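Local coordinates for protein acyl-CoA dehydrogenase (Bacillus subtilis, PDB 5LNX) that uses bound FAD to oxidise saturated acyl-CoA thioesters to their 2,3-dehydroacyl-CoA products, passing the electrons to an acceptor, at residues S86-S90 against V91-P95; V65-I68 against L69-E73. One frame throughout, in Å; residues are numbered along the deposited sequence.

Interaction 1 of 2, residues S86-S90 against V91-P95; sequences SVHTS and VGTNP
Thr89 and Thr93 meet where helix 79-90 ends and the chain turns into helix 94-99. The dense part of this local contact centres on Thr89 O. Thr93 OG1 donates to Thr89 O over 2.8 Å, in the carbonyl plane and on a lone pair (C=O...donor angle 120°). Asn94 N reaches Thr89 O at 2.8 Å from nearly along the C=O axis, and Thr93 N adds a weak bond. With chi1 at 88°, the hydroxyl of Thr93 lies between its own N and carbonyl carbon, beside the last turn of the helix. Val87 O also takes two donors, Val91 N at 3.1 Å and Gly92 N at 2.8 Å.

Thr93 CG2 lies over one face of the His88 ring, 3.8 Å from its centroid, a CH-pi contact whose detail is doubtful because the same methyl is modelled too close to His88 O. The looser side is apolar: Val87 CG1 and Val91 CG2 approach to 3.8 Å, and Val91 also packs on Phe121 of the FAD pocket. All ten residues are buried, and two forked carbonyls, Val87 O and Thr89 O, satisfy the backbone N-H groups of Val91, Gly92 and Asn94 and the Thr93 hydroxyl within the turn.

Interaction 2 of 2, residues V65-I68 against L69-E73; sequences VSYI and LAIHE
Val65 O accepts from Leu69 N at 2.7 Å, the first of four successive i to i+4 bonds that join 65-68 to 69-72 within helix 64-77. Ser66 O follows with Ala70 N at 3.0 Å, Tyr67 O with Ile71 N at 3.2 Å and Ile68 O with His72 N at 2.8 Å; Glu73 N to Leu69 O continues the series.

Among the side chains, Tyr67 and Ile71 make the main pair, one helical turn apart. The tyrosine ring leaves its CB opposite the backbone N (chi1 157°), while Ile71 extends its CG1-CD1 branch (chi2 -176°) obliquely across to the phenol end. There Ile71 CD1 meets the CZ-OH end of Tyr67, with OH and CZ its nearest atoms and CE1 next at 3.5 Å. Leu69 contributes less within the helix, its CD2 4.0 Å from Ser66 CA, and its side chain also packs on Met10 and Arg11 of helix 9-32.

With an alanine in place of Tyr67, the Ile71 methyl would probably lose its aromatic neighbour, and a gap would open toward Ser86, Thr89 and Ser90 of helix 79-90. The His72 ring nitrogens hydrogen-bond to Tyr298 OH (from ND1) and Glu253 OE1 (from NE2), and Glu73 forms a salt bridge with Arg15. The Tyr67-Ile71 pair thus meets helix 79-90 by aliphatic-aromatic packing, while His72 and Glu73 pair their buried polar ends with residues of other helices.

Interaction 2 precedes interaction 1 in the chain, on consecutive helices of the N-terminal domain, and their centres lie 14 Å apart. They nonetheless pack directly against each other: Tyr67 OH is 3.2 Å from Ser86 O, 3.6 Å from Thr89 CB and 3.5 Å from Ser90 CB, while Ile71 CD1 lies 3.4 Å from Ser86 OG. The Tyr67-Ile71 pair therefore rests on the last turn of helix 79-90. The cofactor is on the side of interaction 1, where the Val87 side chain comes within about 4 Å of FAD. The side chain of Tyr67 is about 12 Å from the bound FAD, so interaction 2 lies farther from the cofactor.

Interaction 1 of 2, residues S86-S90 against V91-P95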
loop_
_atom_site.group_PDB
_atom_site.type_symbol
_atom_site.label_atom_id
_atom_site.label_comp_id
_atom_site.label_asym_id
_atom_site.label_seq_id
_atom_site.Cartn_x
_atom_site.Cartn_y
_atom_site.Cartn_z
ATOM N N SER D 86 -6.959 14.232 26.367
ATOM C CA SER D 86 -5.970 14.895 25.509
ATOM C C SER D 86 -6.381 16.342 25.193
ATOM O O SER D 86 -5.557 17.256 25.198
ATOM C CB SER D 86 -5.781 14.109 24.196
ATOM O OG SER D 86 -4.599 14.503 23.523
ATOM N N VAL D 87 -7.647 16.499 24.826
ATOM C CA VAL D 87 -8.207 17.802 24.527
ATOM C C VAL D 87 -8.172 18.646 25.795
ATOM O O VAL D 87 -7.669 19.775 25.791
ATOM C CB VAL D 87 -9.646 17.691 23.977
ATOM C CG1 VAL D 87 -10.373 19.018 24.082
ATOM C CG2 VAL D 87 -9.614 17.234 22.520
ATOM N N HIS D 88 -8.705 18.082 26.872
ATOM C CA HIS D 88 -8.830 18.789 28.160
ATOM C C HIS D 88 -7.556 19.532 28.478
ATOM O O HIS D 88 -7.569 20.726 28.782
ATOM C CB HIS D 88 -9.184 17.798 29.284
ATOM C CG HIS D 88 -8.916 18.299 30.669
ATOM N ND1 HIS D 88 -9.887 18.878 31.450
ATOM C CD2 HIS D 88 -7.802 18.242 31.442
ATOM C CE1 HIS D 88 -9.376 19.211 32.624
ATOM N NE2 HIS D 88 -8.113 18.826 32.649
ATOM N N THR D 89 -6.448 18.814 28.408
ATOM C CA THR D 89 -5.137 19.344 28.828
ATOM C C THR D 89 -4.419 20.210 27.823
ATOM O O THR D 89 -4.006 21.315 28.138
ATOM C CB THR D 89 -4.184 18.190 29.136
ATOM O OG1 THR D 89 -4.896 17.222 29.911
ATOM C CG2 THR D 89 -2.940 18.667 29.867
ATOM N N SER D 90 -4.260 19.665 26.623
ATOM C CA SER D 90 -3.355 20.179 25.615
ATOM C C SER D 90 -3.915 21.434 24.911
ATOM O O SER D 90 -3.172 22.294 24.423
ATOM C CB SER D 90 -3.143 19.061 24.605
ATOM O OG SER D 90 -4.335 18.847 23.869
ATOM N N VAL D 91 -5.232 21.464 24.771
ATOM C CA VAL D 91 -5.923 22.581 24.110
ATOM C C VAL D 91 -7.068 23.221 24.927
ATOM O O VAL D 91 -7.538 24.301 24.584
ATOM C CB VAL D 91 -6.439 22.168 22.726
ATOM C CG1 VAL D 91 -5.265 21.808 21.828
ATOM C CG2 VAL D 91 -7.440 21.024 22.819
ATOM N N GLY D 92 -7.479 22.573 26.015
ATOM C CA GLY D 92 -8.427 23.158 26.965
ATOM C C GLY D 92 -7.794 23.870 28.150
ATOM O O GLY D 92 -8.382 24.783 28.717
ATOM N N THR D 93 -6.613 23.429 28.561
ATOM C CA THR D 93 -5.957 23.971 29.772
ATOM C C THR D 93 -4.625 24.669 29.422
ATOM O O THR D 93 -4.298 25.725 29.978
ATOM C CB THR D 93 -5.750 22.937 30.911
ATOM O OG1 THR D 93 -4.506 22.309 30.676
ATOM C CG2 THR D 93 -6.852 21.867 31.002
ATOM N N ASN D 94 -3.861 24.085 28.499
ATOM C CA ASN D 94 -2.513 24.590 28.161
ATOM C C ASN D 94 -2.513 25.991 27.547
ATOM O O ASN D 94 -1.611 26.781 27.810
ATOM C CB ASN D 94 -1.765 23.611 27.228
ATOM C CG ASN D 94 -1.060 22.478 27.973
ATOM O OD1 ASN D 94 -1.129 22.369 29.193
ATOM N ND2 ASN D 94 -0.323 21.666 27.227
ATOM N N PRO D 95 -3.513 26.310 26.712
ATOM C CA PRO D 95 -3.518 27.662 26.141
ATOM C C PRO D 95 -3.541 28.726 27.217
ATOM O O PRO D 95 -2.805 29.710 27.111
ATOM C CB PRO D 95 -4.803 27.700 25.312
ATOM C CG PRO D 95 -5.101 26.274 24.988
ATOM C CD PRO D 95 -4.607 25.480 26.164
#

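Interaction 2 of 2, residues V65-I68 against L69-E73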
loop_
_atom_site.group_PDB
_atom_site.type_symbol
_atom_site.label_atom_id
_atom_site.label_comp_id
_atom_site.label_asym_id
_atom_site.label_seq_id
_atom_site.Cartn_x
_atom_site.Cartn_y
_atom_site.Cartn_z
ATOM N N VAL D 65 6.485 14.125 28.291
ATOM C CA VAL D 65 6.621 12.683 28.012
ATOM C C VAL D 65 5.692 11.855 28.923
ATOM O O VAL D 65 4.881 11.078 28.444
ATOM C CB VAL D 65 8.075 12.213 28.179
ATOM C CG1 VAL D 65 8.178 10.684 28.174
ATOM C CG2 VAL D 65 8.939 12.805 27.077
ATOM N N SER D 66 5.772 12.096 30.227
ATOM C CA SER D 66 4.869 11.465 31.194
ATOM C C SER D 66 3.385 11.636 30.838
ATOM O O SER D 66 2.572 10.723 31.009
ATOM C CB SER D 66 5.108 12.045 32.575
ATOM O OG SER D 66 6.454 11.891 32.976
ATOM N N TYR D 67 3.049 12.833 30.371
ATOM C CA TYR D 67 1.686 13.177 30.013
ATOM C C TYR D 67 1.234 12.408 28.777
ATOM O O TYR D 67 0.131 11.874 28.726
ATOM C CB TYR D 67 1.585 14.692 29.767
ATOM C CG TYR D 67 0.412 15.095 28.890
ATOM C CD1 TYR D 67 -0.892 14.951 29.336
ATOM C CD2 TYR D 67 0.623 15.595 27.619
ATOM C CE1 TYR D 67 -1.961 15.315 28.545
ATOM C CE2 TYR D 67 -0.432 15.949 26.809
ATOM C CZ TYR D 67 -1.728 15.823 27.280
ATOM O OH TYR D 67 -2.787 16.176 26.466
ATOM N N ILE D 68 2.055 12.460 27.750
ATOM C CA ILE D 68 1.774 11.787 26.477
ATOM C C ILE D 68 1.745 10.298 26.713
ATOM O O ILE D 68 0.914 9.577 26.169
ATOM C CB ILE D 68 2.865 12.077 25.444
ATOM C CG1 ILE D 68 2.433 13.191 24.501
ATOM C CG2 ILE D 68 2.825 11.110 24.266
ATOM C CD1 ILE D 68 2.301 14.674 24.777
ATOM N N LEU D 69 2.668 9.855 27.546
ATOM C CA LEU D 69 2.705 8.477 28.038
ATOM C C LEU D 69 1.375 8.049 28.633
ATOM O O LEU D 69 0.859 6.970 28.342
ATOM C CB LEU D 69 3.818 8.369 29.078
ATOM C CG LEU D 69 4.127 7.113 29.846
ATOM C CD1 LEU D 69 5.049 6.246 28.995
ATOM C CD2 LEU D 69 4.830 7.506 31.131
ATOM N N ALA D 70 0.810 8.912 29.458
ATOM C CA ALA D 70 -0.492 8.643 30.061
ATOM C C ALA D 70 -1.518 8.386 28.964
ATOM O O ALA D 70 -2.126 7.311 28.903
ATOM C CB ALA D 70 -0.925 9.798 30.959
ATOM N N ILE D 71 -1.652 9.357 28.067
ATOM C CA ILE D 71 -2.598 9.299 26.917
ATOM C C ILE D 71 -2.418 8.049 26.053
ATOM O O ILE D 71 -3.386 7.437 25.604
ATOM C CB ILE D 71 -2.441 10.528 26.023
ATOM C CG1 ILE D 71 -2.845 11.783 26.812
ATOM C CG2 ILE D 71 -3.296 10.409 24.767
ATOM C CD1 ILE D 71 -2.833 13.062 26.004
ATOM N N HIS D 72 -1.171 7.659 25.866
ATOM C CA HIS D 72 -0.833 6.397 25.193
ATOM C C HIS D 72 -1.454 5.185 25.893
ATOM O O HIS D 72 -2.182 4.385 25.283
ATOM C CB HIS D 72 0.697 6.222 25.139
ATOM C CG HIS D 72 1.145 4.866 24.676
ATOM N ND1 HIS D 72 2.429 4.404 24.873
ATOM C CD2 HIS D 72 0.492 3.886 24.005
ATOM C CE1 HIS D 72 2.544 3.199 24.349
ATOM N NE2 HIS D 72 1.382 2.859 23.820
ATOM N N GLU D 73 -1.140 5.067 27.175
ATOM C CA GLU D 73 -1.641 3.987 28.025
ATOM C C GLU D 73 -3.167 3.920 28.099
ATOM O O GLU D 73 -3.757 2.850 27.985
ATOM C CB GLU D 73 -1.061 4.130 29.430
ATOM C CG GLU D 73 0.379 3.671 29.493
ATOM C CD GLU D 73 0.541 2.191 29.161
ATOM O OE1 GLU D 73 -0.440 1.382 29.193
ATOM O OE2 GLU D 73 1.682 1.860 28.815
#